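Local structure of putative HpcE protein (Mycolicibacterium smegmatis, 6V77) at residues Q151-R156 and A174-I179. The protein is a putative HpcE protein of the fumarylacetoacetate hydrolase (FAH) family that binds a zinc ion and whose precise function is not defined. Numbering follows the deposited sequence.
Sequences QDLSER and AGFSPI. With ZN (zinc ion), chain L; EDO (1,2-ethanediol), chain K; SO4 (sulfate ion), chain O.
Leu153 CB lies over one face of the Phe176 ring. In this CH-pi contact Leu153 CB is 3.9 Å from the centroid of the Phe176 ring, displaced toward the rim. With chi1 at -62°, Leu153 CG stands anti to its own carbonyl carbon, and Leu153 CD1 lies 3.8 Å from Gly175 O. The ring edge reaches on toward Glu155, whose backbone N lies near the ring plane. Phe176 CD2 comes within 3.2 Å of Leu153 O; this buried carbonyl has no hydrogen-bond partner in the model. At the other end, Pro178 CG packs against Gln151 CB at 3.6 Å.

Two backbone hydrogen bonds tie the segments as antiparallel neighbours. Gln151 N donates to Pro178 O at 3.3 Å, and Leu153 N donates to Phe176 O at 3.2 Å. Between them Asp152 CB points away from 174-179, and the anti chi1 (180°) brings the carboxylate to the zinc ion. Asp152 OD2 binds the zinc ion at 2.4 Å. Glu121, Glu123 and a water also bind the metal, and a salt bridge from Lys99 to Asp152 OD1 probably helps to position the carboxylate. Ser154 OG bonds to Asp152 O and also meets Lys171, a partner of Asp152 OD2. Farther along, Arg156 NH1 holds a sulfate oxygen at the edge of its guanidinium.

The buried contact links Asp152 of the zinc site to strand 177-185 of this FAH-family domain. Glu155 stands at the N-cap of helix 156-160. Strand 118-128 pairs with 144-155, which in turn pairs with 177-185; Phe275 and Phe271 of strand 269-277 pack on Leu153 and Pro178.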
loop_
_atom_site.group_PDB
_atom_site.type_symbol
_atom_site.label_atom_id
_atom_site.label_comp_id
_atom_site.label_asym_id
_atom_site.label_seq_id
_atom_site.Cartn_x
_atom_site.Cartn_y
_atom_site.Cartn_z
ATOM N N GLN B 151 -7.845 -14.478 -3.612
ATOM C CA GLN B 151 -7.222 -15.317 -2.594
ATOM C C GLN B 151 -6.339 -14.418 -1.751
ATOM O O GLN B 151 -5.586 -13.611 -2.299
ATOM C CB GLN B 151 -6.369 -16.418 -3.212
ATOM C CG GLN B 151 -7.116 -17.736 -3.435
ATOM C CD GLN B 151 -7.421 -18.474 -2.142
ATOM O OE1 GLN B 151 -6.700 -18.344 -1.150
ATOM N NE2 GLN B 151 -8.493 -19.277 -2.154
ATOM N N ASP B 152 -6.442 -14.527 -0.432
ATOM C CA ASP B 152 -5.447 -13.904 0.445
ATOM C C ASP B 152 -4.507 -15.004 0.929
ATOM O O ASP B 152 -4.601 -15.491 2.055
ATOM C CB ASP B 152 -6.108 -13.172 1.609
ATOM C CG ASP B 152 -5.099 -12.521 2.531
ATOM O OD1 ASP B 152 -3.907 -12.422 2.154
ATOM O OD2 ASP B 152 -5.476 -12.084 3.630
ATOM N N LEU B 153 -3.589 -15.411 0.049
ATOM C CA LEU B 153 -2.642 -16.459 0.416
ATOM C C LEU B 153 -1.719 -15.918 1.496
ATOM O O LEU B 153 -1.313 -14.757 1.449
ATOM C CB LEU B 153 -1.841 -16.917 -0.801
ATOM C CG LEU B 153 -2.728 -17.532 -1.885
ATOM C CD1 LEU B 153 -1.965 -17.727 -3.184
ATOM C CD2 LEU B 153 -3.217 -18.882 -1.373
ATOM N N SER B 154 -1.397 -16.762 2.473
ATOM C CA SER B 154 -0.782 -16.299 3.715
ATOM C C SER B 154 0.287 -17.280 4.154
ATOM O O SER B 154 -0.023 -18.447 4.407
ATOM C CB SER B 154 -1.840 -16.157 4.820
ATOM O OG SER B 154 -2.950 -15.356 4.385
ATOM N N GLU B 155 1.523 -16.807 4.313
ATOM C CA GLU B 155 2.570 -17.638 4.904
ATOM C C GLU B 155 2.472 -17.465 6.420
ATOM O O GLU B 155 2.932 -16.465 6.976
ATOM C CB GLU B 155 3.941 -17.260 4.341
ATOM C CG GLU B 155 4.987 -18.335 4.561
ATOM C CD GLU B 155 5.353 -18.430 6.008
ATOM O OE1 GLU B 155 6.017 -17.493 6.502
ATOM O OE2 GLU B 155 4.927 -19.397 6.665
ATOM N N ARG B 156 1.887 -18.461 7.108
ATOM C CA ARG B 156 1.486 -18.246 8.498
ATOM C C ARG B 156 2.671 -18.100 9.445
ATOM O O ARG B 156 2.522 -17.472 10.500
ATOM C CB ARG B 156 0.591 -19.379 8.985
ATOM C CG ARG B 156 -0.682 -19.519 8.172
ATOM C CD ARG B 156 -1.629 -18.316 8.361
ATOM N NE ARG B 156 -2.966 -18.690 7.899
ATOM C CZ ARG B 156 -3.954 -17.843 7.633
ATOM N NH1 ARG B 156 -3.787 -16.523 7.759
ATOM N NH2 ARG B 156 -5.122 -18.327 7.222
ATOM N N ALA B 174 5.309 -13.198 -3.824
ATOM C CA ALA B 174 4.928 -13.174 -5.236
ATOM C C ALA B 174 3.710 -14.055 -5.481
ATOM O O ALA B 174 3.685 -15.224 -5.080
ATOM C CB ALA B 174 6.090 -13.650 -6.107
ATOM N N GLY B 175 2.704 -13.482 -6.137
ATOM C CA GLY B 175 1.495 -14.186 -6.503
ATOM C C GLY B 175 0.552 -14.473 -5.364
ATOM O O GLY B 175 -0.412 -15.221 -5.563
ATOM N N PHE B 176 0.788 -13.908 -4.183
ATOM C CA PHE B 176 -0.109 -14.162 -3.059
ATOM C C PHE B 176 -1.408 -13.359 -3.089
ATOM O O PHE B 176 -2.241 -13.557 -2.196
ATOM C CB PHE B 176 0.615 -13.923 -1.725
ATOM C CG PHE B 176 1.341 -15.157 -1.183
ATOM C CD1 PHE B 176 1.819 -16.146 -2.045
ATOM C CD2 PHE B 176 1.551 -15.315 0.186
ATOM C CE1 PHE B 176 2.496 -17.275 -1.557
ATOM C CE2 PHE B 176 2.244 -16.447 0.693
ATOM C CZ PHE B 176 2.692 -17.431 -0.185
ATOM N N SER B 177 -1.636 -12.491 -4.079
ATOM C CA SER B 177 -2.872 -11.708 -4.164
ATOM C C SER B 177 -3.494 -11.812 -5.549
ATOM O O SER B 177 -3.644 -10.807 -6.253
ATOM C CB SER B 177 -2.603 -10.244 -3.803
ATOM O OG SER B 177 -1.817 -10.196 -2.625
ATOM N N PRO B 178 -3.893 -13.011 -5.974
ATOM C CA PRO B 178 -4.584 -13.117 -7.259
ATOM C C PRO B 178 -6.001 -12.577 -7.156
ATOM O O PRO B 178 -6.703 -12.804 -6.164
ATOM C CB PRO B 178 -4.583 -14.629 -7.541
ATOM C CG PRO B 178 -4.684 -15.237 -6.163
ATOM C CD PRO B 178 -3.819 -14.314 -5.274
ATOM N N ILE B 179 -6.421 -11.863 -8.202
ATOM C CA ILE B 179 -7.759 -11.294 -8.299
ATOM C C ILE B 179 -8.266 -11.566 -9.702
ATOM O O ILE B 179 -7.535 -11.343 -10.671
ATOM C CB ILE B 179 -7.768 -9.768 -8.043
ATOM C CG1 ILE B 179 -7.078 -9.421 -6.723
ATOM C CG2 ILE B 179 -9.223 -9.229 -8.090
ATOM C CD1 ILE B 179 -6.844 -7.909 -6.539
HETATM ZN ZN ZN L . -7.583 -12.502 4.654
HETATM C C1 EDO K . 9.882 -14.953 -2.492
HETATM O O1 EDO K . 9.311 -15.433 -1.263
HETATM C C2 EDO K . 8.840 -14.248 -3.368
HETATM O O2 EDO K . 7.881 -13.584 -2.530
HETATM S S SO4 O . -6.327 -13.434 8.594
HETATM O O1 SO4 O . -7.107 -14.377 9.388
HETATM O O2 SO4 O . -5.087 -14.047 8.111
HETATM O O3 SO4 O . -7.094 -12.980 7.432
HETATM O O4 SO4 O . -6.028 -12.259 9.410
HETATM O O HOH W 1 -7.961 -10.429 4.232
#